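Local atomic coordinates of Ras-3 from Cryphonectria parasitica (Cryphonectria parasitica, PDB entry 4KU4), a protein that belongs to the Ras family of P-loop proteins, a small compact alpha/beta domain modelled here with guanosine-5'-diphosphate and magnesium. Residues Arg79-Val92 / Ala104-Leu118. Numbering follows the deposited sequence.
Sequences REQWIRQNELFVIV and AERLFEEVIQTKRKL
I83 is a knob in the hole formed by E110, V111, T114 and K115 on helix 104-118. I83 CD1 reaches V111 CG2 at 3.8 Å, while I83 CG2, anti to the backbone N, turns to T114 CG2 at 3.7 Å. V111 splits its two methyls between partners: CG2 goes to I83, and CG1 sits over one face of the F89 ring in a CH-pi contact, 4.1 Å from the ring centroid and offset toward the rim. K115 passes the edge of that ring with CE, its chain bent at chi2 (-57°), and brings NZ to the C-terminal end of helix 79-84 and the turn after it. There K115 NZ donates to I83 O at 3.0 Å and to N86 O at 2.8 Å, so one lysine ties the helix end to the turn leading into the strand. Further along, I91 lays CG2 on A104 CB and L107 CB and points CD1 at the backbone of F108. I83, V111, F89 and I91 thus make up the tight, buried part.

At the partly exposed flank the contact is close but ionic: R79 NH2 bridges both carboxylate oxygens of E110, 2.9 Å to OE1 and 2.8 Å to OE2, the two flat groups turned 38° apart. The loose, solvent side is where E80 brushes T114 and R84 merely lies across L118.

Helices 79-84 and 104-118 cross at -62°. The latter packs on strand 88-94, with V111 also touching L20 of strand 15-20, and belongs to a beta-alpha-beta crossover of the Ras-type P-loop fold, linking strand 88-94 to its parallel neighbour 140-145, where I91 touches V140; helix 182-196 packs on L88 and V90.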
loop_
_atom_site.group_PDB
_atom_site.type_symbol
_atom_site.label_atom_id
_atom_site.label_comp_id
_atom_site.label_asym_id
_atom_site.label_seq_id
_atom_site.Cartn_x
_atom_site.Cartn_y
_atom_site.Cartn_z
ATOM N N ARG A 79 -9.122 1.179 12.419
ATOM C CA ARG A 79 -7.956 1.505 11.609
ATOM C C ARG A 79 -6.699 1.498 12.475
ATOM O O ARG A 79 -5.639 1.066 12.037
ATOM C CB ARG A 79 -8.126 2.852 10.910
ATOM C CG ARG A 79 -7.078 3.130 9.860
ATOM C CD ARG A 79 -7.453 4.347 9.041
ATOM N NE ARG A 79 -8.885 4.403 8.760
ATOM C CZ ARG A 79 -9.717 5.292 9.299
ATOM N NH1 ARG A 79 -11.012 5.274 8.996
ATOM N NH2 ARG A 79 -9.259 6.201 10.142
ATOM N N GLU A 80 -6.828 1.961 13.716
ATOM C CA GLU A 80 -5.699 1.984 14.640
ATOM C C GLU A 80 -5.189 0.578 14.981
ATOM O O GLU A 80 -3.998 0.383 15.204
ATOM C CB GLU A 80 -6.043 2.752 15.919
ATOM C CG GLU A 80 -5.065 3.876 16.225
ATOM C CD GLU A 80 -4.932 4.150 17.714
ATOM O OE1 GLU A 80 -5.971 4.329 18.381
ATOM O OE2 GLU A 80 -3.787 4.190 18.217
ATOM N N GLN A 81 -6.081 -0.404 15.024
ATOM C CA GLN A 81 -5.632 -1.775 15.270
ATOM C C GLN A 81 -4.862 -2.279 14.050
ATOM O O GLN A 81 -3.800 -2.881 14.183
ATOM C CB GLN A 81 -6.808 -2.705 15.577
ATOM C CG GLN A 81 -6.416 -3.958 16.350
ATOM C CD GLN A 81 -7.530 -4.427 17.281
ATOM O OE1 GLN A 81 -8.634 -4.732 16.834
ATOM N NE2 GLN A 81 -7.245 -4.476 18.579
ATOM N N TRP A 82 -5.401 -2.007 12.869
ATOM C CA TRP A 82 -4.738 -2.393 11.629
ATOM C C TRP A 82 -3.298 -1.868 11.616
ATOM O O TRP A 82 -2.368 -2.550 11.167
ATOM C CB TRP A 82 -5.503 -1.848 10.420
ATOM C CG TRP A 82 -6.929 -2.340 10.249
ATOM C CD1 TRP A 82 -7.468 -3.497 10.726
ATOM C CD2 TRP A 82 -7.974 -1.681 9.517
ATOM N NE1 TRP A 82 -8.790 -3.595 10.341
ATOM C CE2 TRP A 82 -9.120 -2.494 9.595
ATOM C CE3 TRP A 82 -8.046 -0.483 8.800
ATOM C CZ2 TRP A 82 -10.329 -2.144 8.988
ATOM C CZ3 TRP A 82 -9.243 -0.138 8.197
ATOM C CH2 TRP A 82 -10.369 -0.964 8.293
ATOM N N ILE A 83 -3.106 -0.656 12.122
ATOM C CA ILE A 83 -1.788 -0.026 12.105
ATOM C C ILE A 83 -0.819 -0.623 13.128
ATOM O O ILE A 83 0.363 -0.819 12.838
ATOM C CB ILE A 83 -1.903 1.516 12.291
ATOM C CG1 ILE A 83 -2.681 2.118 11.116
ATOM C CG2 ILE A 83 -0.535 2.160 12.406
ATOM C CD1 ILE A 83 -3.094 3.573 11.307
ATOM N N ARG A 84 -1.316 -0.913 14.328
ATOM C CA ARG A 84 -0.480 -1.504 15.364
ATOM C C ARG A 84 0.043 -2.870 14.942
ATOM O O ARG A 84 1.172 -3.234 15.266
ATOM C CB ARG A 84 -1.261 -1.635 16.681
ATOM C CG ARG A 84 -1.758 -0.315 17.239
ATOM C CD ARG A 84 -2.635 -0.517 18.477
ATOM N NE ARG A 84 -1.952 -0.138 19.711
ATOM C CZ ARG A 84 -1.846 -0.924 20.776
ATOM N NH1 ARG A 84 -2.381 -2.136 20.760
ATOM N NH2 ARG A 84 -1.211 -0.496 21.858
ATOM N N GLN A 85 -0.769 -3.612 14.195
ATOM C CA GLN A 85 -0.450 -5.007 13.887
ATOM C C GLN A 85 0.281 -5.210 12.561
ATOM O O GLN A 85 0.453 -6.343 12.118
ATOM C CB GLN A 85 -1.712 -5.865 13.934
ATOM C CG GLN A 85 -2.308 -5.953 15.331
ATOM C CD GLN A 85 -3.732 -6.486 15.347
ATOM O OE1 GLN A 85 -4.361 -6.555 16.404
ATOM N NE2 GLN A 85 -4.247 -6.862 14.177
ATOM N N ASN A 86 0.709 -4.120 11.936
ATOM C CA ASN A 86 1.482 -4.220 10.697
ATOM C C ASN A 86 2.755 -3.365 10.723
ATOM O O ASN A 86 2.831 -2.366 11.441
ATOM C CB ASN A 86 0.613 -3.882 9.481
ATOM C CG ASN A 86 -0.387 -4.966 9.165
ATOM O OD1 ASN A 86 -0.075 -5.941 8.467
ATOM N ND2 ASN A 86 -1.599 -4.804 9.661
ATOM N N GLU A 87 3.754 -3.764 9.937
ATOM C CA GLU A 87 5.057 -3.098 9.912
ATOM C C GLU A 87 5.163 -2.086 8.767
ATOM O O GLU A 87 5.775 -1.028 8.911
ATOM C CB GLU A 87 6.192 -4.143 9.798
ATOM C CG GLU A 87 7.441 -3.660 9.030
ATOM C CD GLU A 87 8.547 -4.727 8.804
ATOM O OE1 GLU A 87 8.304 -5.772 8.129
ATOM O OE2 GLU A 87 9.689 -4.492 9.271
ATOM N N LEU A 88 4.562 -2.423 7.629
ATOM C CA LEU A 88 4.710 -1.635 6.420
ATOM C C LEU A 88 3.329 -1.310 5.890
ATOM O O LEU A 88 2.376 -2.039 6.155
ATOM C CB LEU A 88 5.486 -2.422 5.370
ATOM C CG LEU A 88 6.776 -3.089 5.845
ATOM C CD1 LEU A 88 7.291 -4.107 4.824
ATOM C CD2 LEU A 88 7.852 -2.045 6.168
ATOM N N PHE A 89 3.232 -0.233 5.118
ATOM C CA PHE A 89 1.948 0.297 4.699
ATOM C C PHE A 89 1.865 0.732 3.249
ATOM O O PHE A 89 2.755 1.400 2.723
ATOM C CB PHE A 89 1.552 1.463 5.611
ATOM C CG PHE A 89 1.384 1.063 7.044
ATOM C CD1 PHE A 89 0.151 0.637 7.515
ATOM C CD2 PHE A 89 2.465 1.070 7.908
ATOM C CE1 PHE A 89 -0.015 0.245 8.829
ATOM C CE2 PHE A 89 2.309 0.681 9.232
ATOM C CZ PHE A 89 1.061 0.258 9.687
ATOM N N VAL A 90 0.767 0.344 2.619
ATOM C CA VAL A 90 0.455 0.770 1.277
ATOM C C VAL A 90 -0.823 1.587 1.369
ATOM O O VAL A 90 -1.894 1.047 1.659
ATOM C CB VAL A 90 0.247 -0.436 0.366
ATOM C CG1 VAL A 90 -0.106 0.018 -1.051
ATOM C CG2 VAL A 90 1.506 -1.328 0.367
ATOM N N ILE A 91 -0.703 2.898 1.157
ATOM C CA ILE A 91 -1.843 3.796 1.234
ATOM C C ILE A 91 -2.278 4.161 -0.176
ATOM O O ILE A 91 -1.547 4.822 -0.907
ATOM C CB ILE A 91 -1.489 5.019 2.081
ATOM C CG1 ILE A 91 -0.931 4.534 3.421
ATOM C CG2 ILE A 91 -2.706 5.946 2.243
ATOM C CD1 ILE A 91 -0.699 5.668 4.419
ATOM N N VAL A 92 -3.459 3.680 -0.555
ATOM C CA VAL A 92 -3.928 3.762 -1.932
ATOM C C VAL A 92 -4.926 4.904 -2.160
ATOM O O VAL A 92 -5.844 5.135 -1.358
ATOM C CB VAL A 92 -4.595 2.431 -2.346
ATOM C CG1 VAL A 92 -4.911 2.426 -3.836
ATOM C CG2 VAL A 92 -3.692 1.264 -1.990
ATOM N N ALA A 104 -5.917 9.924 1.574
ATOM C CA ALA A 104 -4.642 9.236 1.702
ATOM C C ALA A 104 -3.623 10.055 2.514
ATOM O O ALA A 104 -2.898 9.512 3.341
ATOM C CB ALA A 104 -4.094 8.905 0.335
ATOM N N GLU A 105 -3.568 11.357 2.261
ATOM C CA GLU A 105 -2.689 12.252 3.012
ATOM C C GLU A 105 -3.051 12.239 4.499
ATOM O O GLU A 105 -2.178 12.120 5.357
ATOM C CB GLU A 105 -2.807 13.665 2.453
ATOM C CG GLU A 105 -1.902 14.686 3.117
ATOM C CD GLU A 105 -1.986 16.053 2.464
ATOM O OE1 GLU A 105 -2.858 16.267 1.591
ATOM O OE2 GLU A 105 -1.165 16.925 2.829
ATOM N N ARG A 106 -4.340 12.342 4.800
ATOM C CA ARG A 106 -4.811 12.203 6.183
ATOM C C ARG A 106 -4.441 10.852 6.811
ATOM O O ARG A 106 -4.059 10.789 7.978
ATOM C CB ARG A 106 -6.324 12.428 6.260
ATOM C CG ARG A 106 -6.764 13.818 5.819
ATOM C CD ARG A 106 -8.203 14.087 6.241
ATOM N NE ARG A 106 -9.146 13.216 5.549
ATOM C CZ ARG A 106 -9.789 13.547 4.438
ATOM N NH1 ARG A 106 -9.597 14.738 3.893
ATOM N NH2 ARG A 106 -10.634 12.690 3.880
ATOM N N LEU A 107 -4.564 9.777 6.034
ATOM C CA LEU A 107 -4.238 8.437 6.500
ATOM C C LEU A 107 -2.759 8.297 6.811
ATOM O O LEU A 107 -2.381 7.659 7.784
ATOM C CB LEU A 107 -4.663 7.390 5.466
ATOM C CG LEU A 107 -6.168 7.262 5.341
ATOM C CD1 LEU A 107 -6.561 6.536 4.062
ATOM C CD2 LEU A 107 -6.684 6.537 6.583
ATOM N N PHE A 108 -1.912 8.895 5.988
ATOM C CA PHE A 108 -0.488 8.899 6.293
ATOM C C PHE A 108 -0.229 9.491 7.688
ATOM O O PHE A 108 0.531 8.933 8.476
ATOM C CB PHE A 108 0.300 9.678 5.234
ATOM C CG PHE A 108 1.751 9.815 5.558
ATOM C CD1 PHE A 108 2.659 8.843 5.161
ATOM C CD2 PHE A 108 2.209 10.899 6.282
ATOM C CE1 PHE A 108 3.998 8.958 5.474
ATOM C CE2 PHE A 108 3.545 11.028 6.595
ATOM C CZ PHE A 108 4.444 10.043 6.193
ATOM N N GLU A 109 -0.870 10.613 8.001
ATOM C CA GLU A 109 -0.669 11.225 9.318
ATOM C C GLU A 109 -1.157 10.315 10.440
ATOM O O GLU A 109 -0.498 10.231 11.470
ATOM C CB GLU A 109 -1.328 12.608 9.424
ATOM C CG GLU A 109 -0.476 13.650 10.137
ATOM C CD GLU A 109 -0.806 13.743 11.608
ATOM O OE1 GLU A 109 -0.197 14.584 12.301
ATOM O OE2 GLU A 109 -1.680 12.979 12.070
ATOM N N GLU A 110 -2.293 9.637 10.245
ATOM C CA GLU A 110 -2.751 8.642 11.210
ATOM C C GLU A 110 -1.684 7.580 11.436
ATOM O O GLU A 110 -1.405 7.193 12.571
ATOM C CB GLU A 110 -4.052 7.956 10.757
ATOM C CG GLU A 110 -5.336 8.756 10.928
ATOM C CD GLU A 110 -6.568 7.899 10.666
ATOM O OE1 GLU A 110 -6.432 6.658 10.672
ATOM O OE2 GLU A 110 -7.667 8.455 10.458
ATOM N N VAL A 111 -1.091 7.086 10.355
ATOM C CA VAL A 111 -0.071 6.046 10.498
ATOM C C VAL A 111 1.122 6.518 11.333
ATOM O O VAL A 111 1.511 5.866 12.308
ATOM C CB VAL A 111 0.393 5.498 9.127
ATOM C CG1 VAL A 111 1.662 4.662 9.280
ATOM C CG2 VAL A 111 -0.725 4.675 8.501
ATOM N N ILE A 112 1.695 7.657 10.952
ATOM C CA ILE A 112 2.829 8.217 11.681
ATOM C C ILE A 112 2.523 8.467 13.165
ATOM O O ILE A 112 3.300 8.071 14.032
ATOM C CB ILE A 112 3.326 9.513 11.025
ATOM C CG1 ILE A 112 4.075 9.180 9.737
ATOM C CG2 ILE A 112 4.234 10.278 11.976
ATOM C CD1 ILE A 112 5.328 8.394 9.967
ATOM N N GLN A 113 1.394 9.111 13.445
ATOM C CA GLN A 113 1.016 9.430 14.820
ATOM C C GLN A 113 0.813 8.172 15.658
ATOM O O GLN A 113 1.238 8.108 16.812
ATOM C CB GLN A 113 -0.249 10.296 14.855
ATOM C CG GLN A 113 -0.092 11.664 14.198
ATOM C CD GLN A 113 0.982 12.517 14.851
ATOM O OE1 GLN A 113 1.471 12.197 15.938
ATOM N NE2 GLN A 113 1.358 13.612 14.188
ATOM N N THR A 114 0.151 7.178 15.077
ATOM C CA THR A 114 -0.070 5.912 15.761
ATOM C C THR A 114 1.253 5.194 16.027
ATOM O O THR A 114 1.502 4.744 17.141
ATOM C CB THR A 114 -1.034 4.998 14.976
ATOM O OG1 THR A 114 -2.284 5.675 14.784
ATOM C CG2 THR A 114 -1.276 3.699 15.734
ATOM N N LYS A 115 2.107 5.111 15.010
ATOM C CA LYS A 115 3.432 4.503 15.174
ATOM C C LYS A 115 4.317 5.271 16.156
ATOM O O LYS A 115 5.160 4.684 16.828
ATOM C CB LYS A 115 4.138 4.352 13.821
ATOM C CG LYS A 115 3.612 3.203 12.989
ATOM C CD LYS A 115 3.710 1.884 13.744
ATOM C CE LYS A 115 3.301 0.700 12.862
ATOM N NZ LYS A 115 3.291 -0.600 13.596
ATOM N N ARG A 116 4.122 6.584 16.236
ATOM C CA ARG A 116 4.841 7.410 17.199
ATOM C C ARG A 116 4.422 7.048 18.622
ATOM O O ARG A 116 5.253 7.002 19.533
ATOM C CB ARG A 116 4.584 8.893 16.925
ATOM C CG ARG A 116 5.125 9.372 15.589
ATOM C CD ARG A 116 5.123 10.892 15.519
ATOM N NE ARG A 116 6.429 11.438 15.160
ATOM C CZ ARG A 116 6.606 12.486 14.360
ATOM N NH1 ARG A 116 7.834 12.915 14.079
ATOM N NH2 ARG A 116 5.554 13.111 13.846
ATOM N N LYS A 117 3.132 6.773 18.805
ATOM C CA LYS A 117 2.606 6.387 20.114
ATOM C C LYS A 117 3.328 5.154 20.632
ATOM O O LYS A 117 3.773 5.116 21.777
ATOM C CB LYS A 117 1.110 6.056 20.045
ATOM N N LEU A 118 3.419 4.137 19.782
ATOM C CA LEU A 118 3.996 2.853 20.166
ATOM C C LEU A 118 5.502 2.927 20.404
ATOM O O LEU A 118 6.017 2.312 21.335
ATOM C CB LEU A 118 3.676 1.791 19.109
ATOM C CG LEU A 118 2.205 1.378 19.028
ATOM C CD1 LEU A 118 1.955 0.441 17.847
ATOM C CD2 LEU A 118 1.773 0.732 20.336
#